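Local coordinates for protein precorrin-6Y C5,15-methyltransferase (Decarboxylating) (Geobacter metallireducens, PDB 3E05) that probably methylates and decarboxylates precorrin-6Y using S-adenosylmethionine in adenosylcobalamin biosynthesis, this chain being its C-terminal methyltransferase domain, at residues K21-Q26 with S51-I56; D40-W45 with N60-G65; F98-L103 with E122-A127; H158-E163 with A192-E197; V167-T172 with E182-V187. One frame throughout, in Å; residues are numbered along the deposited sequence.

Contact 1: K21-Q26 with S51-I56; sequences KLITKQ and SASVSI
Thr24 meets Val54 by laying its branched end against one methyl: Val54 CG2 lies 3.7 Å from Thr24 OG1 and 4.0 Å from Thr24 CG2, so both branches touch the same carbon. One residue back, Ile23 turns its CG1 to the Ser53 hydroxyl, with 3.8 Å between CG1 and OG. Ser53 OG stands between its own backbone N and carbonyl carbon (chi1 71°), and this rotation also brings it 3.5 Å from Thr24 O, an approach that does not amount to a hydrogen bond. Leu22 supplies the third touch, its CD2 coming within 3.6 Å of Ser51 OG; CG set anti to the backbone N (chi1 176°) carries the leucine tip that way.

The second shell explains where these groups sit. Ser51 OG is hydrogen-bonded to Thr18 OG1 and Ala17 O, while Thr24 O receives NH2 of Arg29 from helix 26-35. Ala52 is the N-cap residue of helix 53-61, whose first turn is closed by Ile56 N to Ala52 O at 2.8 Å. The turn around Ser51 follows strand 43-47, where class I methyltransferases generally carry the glycine-rich loop beside the S-adenosylmethionine pocket; the N-terminal segment is thus packed on the start of the helix after that loop.

No hydrogen bond joins residues 21-26 to 51-56. The contact therefore rests on carbon-to-carbon packing of Thr24 on Val54 and on aliphatic groups set against serine hydroxyls whose firmer polar links, for Ser51 at least, lie elsewhere, which implies attachment by shape rather than by directional bonds.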
# COMPACT_ATOMS: atom_id res chain seq x y z
N LYS D 21 5.14 -14.94 -12.50
CA LYS D 21 4.36 -15.07 -11.25
C LYS D 21 4.87 -16.13 -10.24
O LYS D 21 4.29 -16.28 -9.17
CB LYS D 21 2.85 -15.25 -11.53
CG LYS D 21 2.16 -14.06 -12.20
CD LYS D 21 1.76 -12.99 -11.18
CE LYS D 21 0.93 -11.88 -11.82
NZ LYS D 21 -0.49 -12.28 -12.08
N LEU D 22 5.95 -16.84 -10.58
CA LEU D 22 6.47 -17.89 -9.70
C LEU D 22 7.43 -17.39 -8.61
O LEU D 22 7.26 -17.74 -7.44
CB LEU D 22 7.12 -19.04 -10.50
CG LEU D 22 7.78 -20.17 -9.70
CD1 LEU D 22 6.76 -20.97 -8.91
CD2 LEU D 22 8.64 -21.09 -10.57
N ILE D 23 8.41 -16.58 -8.98
CA ILE D 23 9.47 -16.17 -8.05
C ILE D 23 8.92 -15.41 -6.82
O ILE D 23 7.91 -14.67 -6.91
CB ILE D 23 10.60 -15.37 -8.78
CG1 ILE D 23 11.93 -15.52 -8.05
CG2 ILE D 23 10.23 -13.87 -8.96
CD1 ILE D 23 13.05 -14.75 -8.70
N THR D 24 9.56 -15.64 -5.67
CA THR D 24 9.39 -14.77 -4.50
C THR D 24 10.26 -13.58 -4.82
O THR D 24 11.49 -13.69 -4.86
CB THR D 24 9.87 -15.48 -3.21
OG1 THR D 24 9.14 -16.69 -3.05
CG2 THR D 24 9.66 -14.62 -1.98
N LYS D 25 9.63 -12.45 -5.10
CA LYS D 25 10.34 -11.25 -5.58
C LYS D 25 11.26 -10.73 -4.49
O LYS D 25 11.01 -10.97 -3.32
CB LYS D 25 9.35 -10.19 -6.02
CG LYS D 25 8.40 -10.67 -7.14
CD LYS D 25 7.75 -9.51 -7.87
CE LYS D 25 6.54 -9.98 -8.63
NZ LYS D 25 6.96 -10.80 -9.79
N GLN D 26 12.30 -10.00 -4.88
CA GLN D 26 13.44 -9.68 -4.03
C GLN D 26 13.15 -9.03 -2.67
O GLN D 26 13.67 -9.48 -1.65
CB GLN D 26 14.41 -8.81 -4.84
CG GLN D 26 15.66 -8.39 -4.13
CD GLN D 26 16.13 -7.05 -4.62
OE1 GLN D 26 16.02 -6.05 -3.92
NE2 GLN D 26 16.62 -7.00 -5.85
N SER D 51 11.54 -21.50 -7.80
CA SER D 51 12.86 -21.27 -8.38
C SER D 51 13.97 -21.37 -7.34
O SER D 51 15.16 -21.20 -7.65
CB SER D 51 12.88 -19.91 -9.07
OG SER D 51 12.00 -19.95 -10.18
N ALA D 52 13.56 -21.65 -6.11
CA ALA D 52 14.44 -21.82 -4.95
C ALA D 52 15.17 -20.55 -4.52
O ALA D 52 16.17 -20.64 -3.82
CB ALA D 52 15.41 -23.04 -5.11
N SER D 53 14.64 -19.38 -4.87
CA SER D 53 15.29 -18.11 -4.52
C SER D 53 15.38 -17.90 -3.00
O SER D 53 16.37 -17.35 -2.51
CB SER D 53 14.62 -16.92 -5.20
OG SER D 53 13.34 -16.66 -4.66
N VAL D 54 14.36 -18.35 -2.27
CA VAL D 54 14.35 -18.28 -0.81
C VAL D 54 15.44 -19.20 -0.26
O VAL D 54 16.26 -18.77 0.55
CB VAL D 54 12.98 -18.65 -0.20
CG1 VAL D 54 12.99 -18.57 1.34
CG2 VAL D 54 11.88 -17.72 -0.79
N SER D 55 15.44 -20.45 -0.72
CA SER D 55 16.46 -21.45 -0.35
C SER D 55 17.87 -20.94 -0.60
O SER D 55 18.75 -21.12 0.23
CB SER D 55 16.26 -22.73 -1.15
OG SER D 55 15.32 -23.56 -0.51
N ILE D 56 18.06 -20.28 -1.74
CA ILE D 56 19.39 -19.84 -2.17
C ILE D 56 19.93 -18.70 -1.29
O ILE D 56 21.06 -18.76 -0.81
CB ILE D 56 19.42 -19.49 -3.67
CG1 ILE D 56 19.40 -20.78 -4.49
CG2 ILE D 56 20.62 -18.64 -4.04
CD1 ILE D 56 19.12 -20.55 -5.96

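Contact 2: D40-W45 with N60-G65; sequences DDLVMW and NLMPNG
The backbones of Asp40 and Asp41 run close to the type I beta turn Met62-Gly65, with CA atoms 4.3 Å apart for Asp40 and Met62, and the turn is closed by Gly65 N to Met62 O at 3.0 Å. Asp40 reaches into it with CG anti to the backbone N (chi1 -151°). Its carboxylate engages Asn64 through both oxygens: OD1 accepts Asn64 N at 2.8 Å on the syn lone pair, and OD2 takes Asn64 ND2 at 3.1 Å on the syn side but out of the carboxylate plane. The carboxylate and amide planes are 28° apart. A further donor, Asp41 N, meets Asp40 OD1 from above the carboxylate plane (2.8 Å).

Deeper in, the contact becomes apolar. Met62 sends SD to 3.9 Å from Leu42 CB, then bends at chi3 (-61°) to bring CE 4.0 Å from Met44 CB. Leu42 stands just before strand 43-47 and Met62 just after helix 53-61, so the contact ties the strand's entry to the turn leaving the helix within the beta-alpha-beta unit completed by strand 66-71.

Three N-H groups grip the Asp40 carboxylate; they probably offset part of its negative charge and are likely to fix its rotation.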
# COMPACT_ATOMS: atom_id res chain seq x y z
N ASP D 40 23.11 -19.55 11.69
CA ASP D 40 23.89 -20.62 11.06
C ASP D 40 23.64 -21.99 11.72
O ASP D 40 23.15 -22.05 12.85
CB ASP D 40 25.37 -20.25 11.03
CG ASP D 40 26.10 -20.87 9.85
OD1 ASP D 40 25.46 -21.62 9.08
OD2 ASP D 40 27.31 -20.62 9.69
N ASP D 41 23.91 -23.07 10.98
CA ASP D 41 23.82 -24.47 11.45
C ASP D 41 22.41 -25.05 11.58
O ASP D 41 22.27 -26.19 12.02
CB ASP D 41 24.59 -24.70 12.76
CG ASP D 41 26.06 -24.32 12.67
OD1 ASP D 41 26.76 -24.82 11.77
OD2 ASP D 41 26.51 -23.53 13.52
N LEU D 42 21.38 -24.30 11.20
CA LEU D 42 20.00 -24.81 11.31
C LEU D 42 19.60 -25.66 10.12
O LEU D 42 20.20 -25.57 9.05
CB LEU D 42 18.98 -23.68 11.48
CG LEU D 42 19.06 -22.77 12.72
CD1 LEU D 42 17.85 -21.86 12.76
CD2 LEU D 42 19.16 -23.55 14.01
N VAL D 43 18.57 -26.47 10.30
CA VAL D 43 17.98 -27.20 9.19
C VAL D 43 16.67 -26.51 8.78
O VAL D 43 15.81 -26.26 9.63
CB VAL D 43 17.73 -28.69 9.54
CG1 VAL D 43 16.89 -29.40 8.44
CG2 VAL D 43 19.06 -29.42 9.74
N MET D 44 16.56 -26.20 7.49
CA MET D 44 15.39 -25.54 6.93
C MET D 44 14.73 -26.40 5.85
O MET D 44 15.41 -26.94 4.99
CB MET D 44 15.81 -24.18 6.36
CG MET D 44 14.69 -23.37 5.67
SD MET D 44 15.30 -21.73 5.20
CE MET D 44 14.44 -21.55 3.66
N TRP D 45 13.40 -26.52 5.89
CA TRP D 45 12.66 -27.03 4.74
C TRP D 45 12.05 -25.87 3.92
O TRP D 45 11.45 -24.96 4.50
CB TRP D 45 11.51 -27.93 5.19
CG TRP D 45 11.86 -29.18 5.97
CD1 TRP D 45 13.10 -29.73 6.17
CD2 TRP D 45 10.93 -30.05 6.62
NE1 TRP D 45 13.00 -30.88 6.93
CE2 TRP D 45 11.68 -31.11 7.20
CE3 TRP D 45 9.54 -30.04 6.78
CZ2 TRP D 45 11.08 -32.14 7.93
CZ3 TRP D 45 8.94 -31.07 7.51
CH2 TRP D 45 9.71 -32.11 8.07
N ASN D 60 22.96 -18.56 1.82
CA ASN D 60 23.99 -17.54 2.01
C ASN D 60 24.07 -17.07 3.46
O ASN D 60 25.16 -16.76 3.97
CB ASN D 60 23.75 -16.36 1.08
CG ASN D 60 24.05 -16.68 -0.37
OD1 ASN D 60 24.70 -17.68 -0.69
ND2 ASN D 60 23.60 -15.81 -1.26
N LEU D 61 22.91 -17.06 4.12
CA LEU D 61 22.79 -16.61 5.52
C LEU D 61 23.13 -17.72 6.51
O LEU D 61 23.44 -17.44 7.67
CB LEU D 61 21.36 -16.13 5.81
CG LEU D 61 20.77 -14.92 5.07
CD1 LEU D 61 19.28 -14.77 5.41
CD2 LEU D 61 21.49 -13.69 5.44
N MET D 62 23.03 -18.97 6.05
CA MET D 62 23.41 -20.12 6.85
C MET D 62 24.40 -21.00 6.08
O MET D 62 24.02 -22.07 5.61
CB MET D 62 22.18 -20.97 7.23
CG MET D 62 21.09 -20.24 7.98
SD MET D 62 19.75 -21.33 8.51
CE MET D 62 19.12 -21.95 6.96
N PRO D 63 25.67 -20.56 5.97
CA PRO D 63 26.65 -21.31 5.15
C PRO D 63 26.87 -22.74 5.64
O PRO D 63 27.13 -23.65 4.84
CB PRO D 63 27.95 -20.51 5.30
CG PRO D 63 27.54 -19.18 5.82
CD PRO D 63 26.29 -19.38 6.60
N ASN D 64 26.76 -22.94 6.95
CA ASN D 64 26.92 -24.25 7.55
C ASN D 64 25.60 -24.92 7.93
O ASN D 64 25.61 -26.01 8.51
CB ASN D 64 27.88 -24.18 8.74
CG ASN D 64 29.25 -23.67 8.34
OD1 ASN D 64 30.00 -24.35 7.64
ND2 ASN D 64 29.58 -22.46 8.77
N GLY D 65 24.48 -24.28 7.60
CA GLY D 65 23.17 -24.90 7.74
C GLY D 65 22.87 -25.89 6.63
O GLY D 65 23.64 -26.00 5.67

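Contact 3: F98-L103 with E122-A127; sequences FAPEGL and EEIIDA
Pro100 lays its ring along one side of helix 121-131, and each ring carbon finds its own partner. CB faces Ala127 CB at 3.8 Å, CG lies 3.9 Å from Glu123 CB, and CD approaches Ile124 CG1 at 4.1 Å, the proline and isoleucine side chains crossing at about a right angle. Leu103 adds its CD1 to the same methyl, 3.8 Å from Ala127 CB. Ile124, with CG1 anti to its carbonyl carbon (chi1 -74°), reaches Ala99 CB at 4.0 Å.

This loop follows strand 92-96 and leads to strand 111-114 of the central sheet, and the helix it meets comes directly after that second strand, an arrangement in keeping with the Rossmann-like class I methyltransferase fold. A glycine in place of Pro100 would probably lose the packing on Glu123, Ile124 and Ala127 and leave the cis peptide after Ala99 without the residue that stabilises it.

Backbone bonding inside the loop is slight: the type II turn Pro100-Leu103 has only a weak Leu103 N to Pro100 O bond, 3.5 Å long. Charged ends stay apart from the contact. Glu123 bends at chi2 (92°), leading its carboxylate off, and Asp126 OD2 probably hydrogen-bonds His158 NE2 in the conformer given.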
# COMPACT_ATOMS: atom_id res chain seq x y z
N PHE D 98 5.99 -34.29 -3.64
CA PHE D 98 4.70 -33.62 -3.52
C PHE D 98 4.34 -33.68 -2.03
O PHE D 98 3.62 -34.58 -1.60
CB PHE D 98 3.66 -34.34 -4.40
CG PHE D 98 2.28 -33.69 -4.43
CD1 PHE D 98 2.07 -32.38 -4.02
CD2 PHE D 98 1.19 -34.41 -4.92
CE1 PHE D 98 0.80 -31.80 -4.07
CE2 PHE D 98 -0.09 -33.85 -4.97
CZ PHE D 98 -0.28 -32.54 -4.55
N ALA D 99 4.86 -32.71 -1.27
CA ALA D 99 4.68 -32.66 0.20
C ALA D 99 3.21 -32.76 0.61
O ALA D 99 2.35 -32.19 -0.06
CB ALA D 99 5.31 -31.39 0.75
N PRO D 100 2.90 -33.46 1.73
CA PRO D 100 3.74 -34.03 2.81
C PRO D 100 4.57 -35.29 2.51
O PRO D 100 5.33 -35.73 3.38
CB PRO D 100 2.73 -34.30 3.93
CG PRO D 100 1.45 -34.57 3.22
CD PRO D 100 1.47 -33.72 1.97
N GLU D 101 4.41 -35.87 1.31
CA GLU D 101 5.28 -36.96 0.86
C GLU D 101 6.70 -36.44 0.71
O GLU D 101 6.91 -35.30 0.27
CB GLU D 101 4.82 -37.54 -0.47
CG GLU D 101 3.45 -38.23 -0.46
CD GLU D 101 3.12 -38.90 -1.79
OE1 GLU D 101 2.64 -40.05 -1.76
OE2 GLU D 101 3.35 -38.28 -2.85
N GLY D 102 7.68 -37.26 1.08
CA GLY D 102 9.08 -36.87 0.97
C GLY D 102 9.63 -36.10 2.15
O GLY D 102 10.80 -35.73 2.14
N LEU D 103 8.80 -35.83 3.15
CA LEU D 103 9.28 -35.17 4.36
C LEU D 103 9.93 -36.16 5.33
O LEU D 103 10.74 -35.77 6.17
CB LEU D 103 8.15 -34.42 5.08
CG LEU D 103 7.41 -33.28 4.37
CD1 LEU D 103 6.33 -32.73 5.29
CD2 LEU D 103 8.35 -32.17 3.94
N GLU D 122 -3.38 -28.17 4.67
CA GLU D 122 -3.67 -28.71 6.00
C GLU D 122 -2.75 -29.89 6.32
O GLU D 122 -2.21 -30.00 7.43
CB GLU D 122 -5.13 -29.16 6.10
CG GLU D 122 -5.64 -29.18 7.53
CD GLU D 122 -7.03 -29.76 7.67
OE1 GLU D 122 -7.80 -29.79 6.68
OE2 GLU D 122 -7.36 -30.20 8.79
N GLU D 123 -2.57 -30.75 5.33
CA GLU D 123 -1.74 -31.93 5.47
C GLU D 123 -0.27 -31.56 5.65
O GLU D 123 0.44 -32.21 6.42
CB GLU D 123 -1.94 -32.86 4.26
CG GLU D 123 -3.36 -33.42 4.16
CD GLU D 123 -4.32 -32.59 3.30
OE1 GLU D 123 -4.01 -31.43 2.93
OE2 GLU D 123 -5.42 -33.11 2.99
N ILE D 124 0.17 -30.50 4.97
CA ILE D 124 1.54 -30.01 5.12
C ILE D 124 1.77 -29.40 6.51
O ILE D 124 2.79 -29.70 7.14
CB ILE D 124 1.94 -29.01 4.00
CG1 ILE D 124 2.18 -29.76 2.69
CG2 ILE D 124 3.20 -28.20 4.38
CD1 ILE D 124 2.19 -28.86 1.46
N ILE D 125 0.84 -28.57 6.98
CA ILE D 125 0.97 -27.94 8.29
C ILE D 125 0.98 -29.00 9.41
O ILE D 125 1.82 -28.94 10.31
CB ILE D 125 -0.08 -26.79 8.52
CG1 ILE D 125 0.36 -25.55 7.71
CG2 ILE D 125 -0.18 -26.40 9.99
CD1 ILE D 125 -0.67 -24.42 7.66
N ASP D 126 0.09 -29.98 9.31
CA ASP D 126 0.05 -31.10 10.25
C ASP D 126 1.37 -31.85 10.31
O ASP D 126 1.90 -32.09 11.40
CB ASP D 126 -1.08 -32.07 9.90
CG ASP D 126 -2.44 -31.56 10.32
OD1 ASP D 126 -3.36 -32.38 10.47
OD2 ASP D 126 -2.59 -30.33 10.50
N ALA D 127 1.89 -32.20 9.13
CA ALA D 127 3.16 -32.93 9.01
C ALA D 127 4.35 -32.12 9.54
O ALA D 127 5.17 -32.66 10.27
CB ALA D 127 3.38 -33.36 7.58

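Contact 4: H158-E163 with A192-E197; sequences HGYMVE and AWKSDE
Met161 lies beside Trp193 in an antiparallel hydrogen-bonded pair, Met161 N to Trp193 O measuring 2.8 Å and Trp193 N to Met161 O 3.0 Å. Followed outward, Met161 CB sits over the centre of the indole six-membered ring as a CH-pi contact, 3.9 Å from the centroid. CG turns to Ser195 CB at 3.8 Å. SD returns to the ring as a Met-aromatic contact, 3.7 Å from Trp193 CZ2 but oblique, 47° off the ring normal.

The indole is swung over its neighbour by CG standing between the backbone N and the carbonyl carbon (chi1 67°). Were Trp193 replaced by an alanine, Met161 CB and SD would probably lose their aromatic surface and the methionine be left to turn more freely. Val162 and Ala192, the next pair in this hairpin of strands 161-173 and 180-193, pack on Leu155 of helix 145-157.

One residue on, Lys194 lies across one face of Tyr160, CE being 3.9 Å from the ring centroid and NZ 4.8 Å in a cation-pi contact. A water accepts from Lys194 NZ at 3.0 Å and also bonds Tyr160 OH. The ammonium group, with an aromatic face and a water as partners, is therefore likely to be stabilised as a cation without any carboxylate from these two segments.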
# COMPACT_ATOMS: atom_id res chain seq x y z
N HIS D 158 -3.10 -25.53 16.03
CA HIS D 158 -1.96 -26.26 16.60
C HIS D 158 -1.26 -25.47 17.70
O HIS D 158 -0.18 -25.84 18.14
CB HIS D 158 -0.97 -26.66 15.50
CG HIS D 158 -1.49 -27.67 14.53
ND1 HIS D 158 -1.95 -28.91 14.92
CD2 HIS D 158 -1.60 -27.63 13.18
CE1 HIS D 158 -2.34 -29.58 13.86
NE2 HIS D 158 -2.14 -28.83 12.79
N GLY D 159 -1.87 -24.37 18.13
CA GLY D 159 -1.35 -23.58 19.25
C GLY D 159 -0.19 -22.64 18.96
O GLY D 159 0.53 -22.23 19.87
N TYR D 160 -0.01 -22.29 17.68
CA TYR D 160 1.04 -21.33 17.30
C TYR D 160 0.57 -19.90 17.52
O TYR D 160 -0.61 -19.58 17.30
CB TYR D 160 1.44 -21.50 15.83
CG TYR D 160 2.21 -22.77 15.54
CD1 TYR D 160 3.59 -22.83 15.75
CD2 TYR D 160 1.56 -23.90 15.06
CE1 TYR D 160 4.30 -24.00 15.50
CE2 TYR D 160 2.26 -25.08 14.81
CZ TYR D 160 3.63 -25.12 15.03
OH TYR D 160 4.31 -26.28 14.77
N MET D 161 1.50 -19.05 17.95
CA MET D 161 1.34 -17.61 17.82
C MET D 161 1.51 -17.31 16.33
O MET D 161 2.44 -17.83 15.71
CB MET D 161 2.43 -16.89 18.58
CG MET D 161 1.99 -16.34 19.91
SD MET D 161 2.43 -14.61 20.01
CE MET D 161 1.10 -13.91 19.02
N VAL D 162 0.61 -16.50 15.77
CA VAL D 162 0.64 -16.18 14.33
C VAL D 162 0.64 -14.65 14.13
O VAL D 162 -0.19 -13.95 14.70
CB VAL D 162 -0.53 -16.86 13.55
CG1 VAL D 162 -0.56 -16.44 12.06
CG2 VAL D 162 -0.45 -18.38 13.65
N GLU D 163 1.59 -14.16 13.35
CA GLU D 163 1.58 -12.79 12.86
C GLU D 163 1.32 -12.84 11.36
O GLU D 163 1.84 -13.72 10.67
CB GLU D 163 2.92 -12.11 13.12
CG GLU D 163 3.08 -10.74 12.42
CD GLU D 163 4.50 -10.24 12.43
OE1 GLU D 163 4.95 -9.80 13.51
OE2 GLU D 163 5.16 -10.27 11.38
N ALA D 192 4.68 -18.04 12.17
CA ALA D 192 4.10 -18.82 13.25
C ALA D 192 5.19 -19.46 14.09
O ALA D 192 6.14 -20.03 13.56
CB ALA D 192 3.16 -19.86 12.70
N TRP D 193 5.05 -19.35 15.40
CA TRP D 193 6.02 -19.90 16.33
C TRP D 193 5.29 -20.23 17.62
O TRP D 193 4.16 -19.80 17.82
CB TRP D 193 7.18 -18.91 16.59
CG TRP D 193 6.77 -17.65 17.32
CD1 TRP D 193 6.98 -17.37 18.64
CD2 TRP D 193 6.07 -16.51 16.78
NE1 TRP D 193 6.47 -16.13 18.95
CE2 TRP D 193 5.90 -15.58 17.83
CE3 TRP D 193 5.58 -16.18 15.50
CZ2 TRP D 193 5.25 -14.35 17.66
CZ3 TRP D 193 4.91 -14.95 15.33
CH2 TRP D 193 4.76 -14.05 16.40
N LYS D 194 5.93 -21.01 18.49
CA LYS D 194 5.31 -21.31 19.77
C LYS D 194 5.79 -20.29 20.79
O LYS D 194 7.00 -20.08 20.97
CB LYS D 194 5.61 -22.74 20.21
CG LYS D 194 4.98 -23.84 19.36
CD LYS D 194 3.52 -24.07 19.75
CE LYS D 194 2.92 -25.22 18.96
NZ LYS D 194 3.52 -26.53 19.31
N SER D 195 4.83 -19.65 21.44
CA SER D 195 5.11 -18.69 22.50
C SER D 195 5.66 -19.42 23.74
O SER D 195 6.33 -18.81 24.58
CB SER D 195 3.85 -17.90 22.85
OG SER D 195 4.19 -16.63 23.37
N ASP D 196 5.36 -20.72 23.82
CA ASP D 196 5.84 -21.64 24.86
C ASP D 196 7.36 -21.71 25.04
O ASP D 196 7.87 -21.45 26.13
CB ASP D 196 5.32 -23.06 24.60
CG ASP D 196 3.82 -23.18 24.79
OD1 ASP D 196 3.31 -22.79 25.87
OD2 ASP D 196 3.14 -23.67 23.85
N GLU D 197 8.07 -22.06 23.95
CA GLU D 197 9.46 -22.55 23.99
C GLU D 197 10.44 -21.66 24.77
O GLU D 197 11.04 -20.73 24.23
CB GLU D 197 10.01 -22.79 22.57
CG GLU D 197 8.98 -22.95 21.46
CD GLU D 197 8.62 -24.39 21.12
OE1 GLU D 197 8.04 -25.10 21.97
OE2 GLU D 197 8.89 -24.81 19.97
O HOH W 1 5.84 -26.63 17.41

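Contact 5: V167-T172 with E182-V187; sequences VNVAKT and ESHNPV
His184 runs alongside Val169, both leaving the backbone in much the same direction, and the imidazole approaches the valine obliquely, with ND1 3.7 Å from Val169 CG1. Farther along the strand of Val169, Lys171 reaches the same side of the ring, its chain crossing the histidine obliquely and bent at chi3 (-74°) to set CE 3.9 Å from His184 CE1. The ammonium group passes on to a salt bridge with Glu27 of helix 26-35, and NZ stays 4.5 Å from His184 NE2. Any positive charge on the histidine would probably be disfavoured by this lysine and eased by Glu27, which packs on both His184 and Val169.

These side chains stand on a two-stranded antiparallel hairpin whose pairing slips by one residue. At one end Val167 N bonds Val187 O at 2.9 Å; at the other Glu182 N bonds Lys171 O at 2.8 Å, nearly straight at 178°. His184 N to Val169 O (2.9 Å) is the last bond of the ladder that holds Ala170 opposite Ser183; between it and the Val167-Val187 pair a water donates to Val167 O and to Asn185 O.

Asn168 and Pro186 also run alongside, Asn168 OD1 being 3.6 Å from Pro186 CB. Asn168 packs on its counterparts in the third and fourth subunits, and Val167, Asn168, Ala170 and Lys171 continue the sheet as an antiparallel ladder with a strand of the third subunit.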
# COMPACT_ATOMS: atom_id res chain seq x y z
N VAL D 167 2.58 -7.04 2.79
CA VAL D 167 3.67 -6.23 2.27
C VAL D 167 3.32 -5.78 0.87
O VAL D 167 3.09 -6.60 -0.02
CB VAL D 167 5.03 -7.00 2.30
CG1 VAL D 167 6.12 -6.23 1.54
CG2 VAL D 167 5.45 -7.28 3.76
N ASN D 168 3.27 -4.47 0.69
CA ASN D 168 3.00 -3.86 -0.60
C ASN D 168 4.24 -3.10 -1.04
O ASN D 168 4.73 -2.24 -0.31
CB ASN D 168 1.80 -2.92 -0.53
CG ASN D 168 0.48 -3.62 -0.84
OD1 ASN D 168 0.17 -3.90 -1.99
ND2 ASN D 168 -0.30 -3.90 0.20
N VAL D 169 4.72 -3.41 -2.25
CA VAL D 169 5.93 -2.78 -2.80
C VAL D 169 5.59 -2.13 -4.14
O VAL D 169 5.02 -2.78 -5.02
CB VAL D 169 7.05 -3.84 -3.03
CG1 VAL D 169 8.24 -3.22 -3.76
CG2 VAL D 169 7.47 -4.51 -1.69
N ALA D 170 5.92 -0.85 -4.30
CA ALA D 170 5.85 -0.20 -5.63
C ALA D 170 7.22 0.31 -5.97
O ALA D 170 7.85 0.94 -5.12
CB ALA D 170 4.87 0.94 -5.62
N LYS D 171 7.69 0.05 -7.18
CA LYS D 171 9.05 0.43 -7.60
C LYS D 171 9.06 1.25 -8.88
O LYS D 171 8.25 1.02 -9.77
CB LYS D 171 9.87 -0.82 -7.91
CG LYS D 171 10.33 -1.61 -6.73
CD LYS D 171 11.58 -2.38 -7.12
CE LYS D 171 11.25 -3.54 -8.03
NZ LYS D 171 12.34 -4.53 -7.99
N THR D 172 10.01 2.16 -9.00
CA THR D 172 10.22 2.85 -10.27
C THR D 172 11.10 2.03 -11.20
O THR D 172 11.95 1.26 -10.75
CB THR D 172 10.89 4.22 -10.09
OG1 THR D 172 12.11 4.06 -9.37
CG2 THR D 172 9.96 5.18 -9.33
N GLU D 182 5.49 1.21 -10.34
CA GLU D 182 4.74 0.03 -10.68
C GLU D 182 4.62 -0.83 -9.43
O GLU D 182 5.61 -1.11 -8.79
CB GLU D 182 5.43 -0.74 -11.81
CG GLU D 182 5.79 0.13 -13.00
CD GLU D 182 6.13 -0.68 -14.22
OE1 GLU D 182 5.20 -1.19 -14.89
OE2 GLU D 182 7.34 -0.83 -14.51
N SER D 183 3.40 -1.25 -9.12
CA SER D 183 3.11 -2.04 -7.93
C SER D 183 3.29 -3.51 -8.22
O SER D 183 2.90 -4.01 -9.27
CB SER D 183 1.66 -1.81 -7.47
OG SER D 183 1.46 -0.48 -7.06
N HIS D 184 3.89 -4.19 -7.26
CA HIS D 184 3.81 -5.65 -7.19
C HIS D 184 2.47 -5.97 -6.56
O HIS D 184 1.88 -5.14 -5.88
CB HIS D 184 4.89 -6.20 -6.27
CG HIS D 184 6.28 -6.09 -6.80
ND1 HIS D 184 7.39 -6.03 -5.98
CD2 HIS D 184 6.75 -6.04 -8.07
CE1 HIS D 184 8.48 -5.95 -6.72
NE2 HIS D 184 8.12 -5.96 -7.99
N ASN D 185 2.00 -7.20 -6.76
CA ASN D 185 0.82 -7.64 -6.06
C ASN D 185 1.13 -7.83 -4.57
O ASN D 185 2.29 -8.07 -4.22
CB ASN D 185 0.28 -8.91 -6.71
CG ASN D 185 -0.30 -8.64 -8.09
OD1 ASN D 185 -0.56 -7.49 -8.47
ND2 ASN D 185 -0.48 -9.70 -8.86
N PRO D 186 0.11 -7.67 -3.69
CA PRO D 186 0.47 -7.74 -2.28
C PRO D 186 0.83 -9.17 -1.89
O PRO D 186 0.34 -10.13 -2.50
CB PRO D 186 -0.80 -7.33 -1.53
CG PRO D 186 -1.83 -7.02 -2.58
CD PRO D 186 -1.33 -7.45 -3.90
N VAL D 187 1.70 -9.31 -0.90
CA VAL D 187 2.00 -10.63 -0.35
C VAL D 187 1.74 -10.63 1.14
O VAL D 187 2.14 -9.72 1.87
CB VAL D 187 3.46 -11.13 -0.68
CG1 VAL D 187 3.68 -12.56 -0.18
CG2 VAL D 187 3.77 -11.07 -2.18
O HOH W 2 4.11 -6.43 -2.69
O HOH W 3 1.98 -3.31 -3.83

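From the N terminus, residues 21-26 open contact 1, which closes at 51-56; residues 40-45 open contact 2 in between and it closes at 60-65, so the two cross and share helix 53-61, touching where Val54 meets Met44. Contact 3 then closes a separate loop, 98-103 to 122-127, its Leu103 packing on Trp45 of contact 2. Contact 4 closes the long hairpin of strands 161-173 and 180-193 at its open end, while contact 5 lies within that loop, nearer the turn. His158 of contact 4 probably joins Asp126 of contact 3, and Lys25 of contact 1 packs on His184 of contact 5, linking the hairpin at both ends to the rest of the domain.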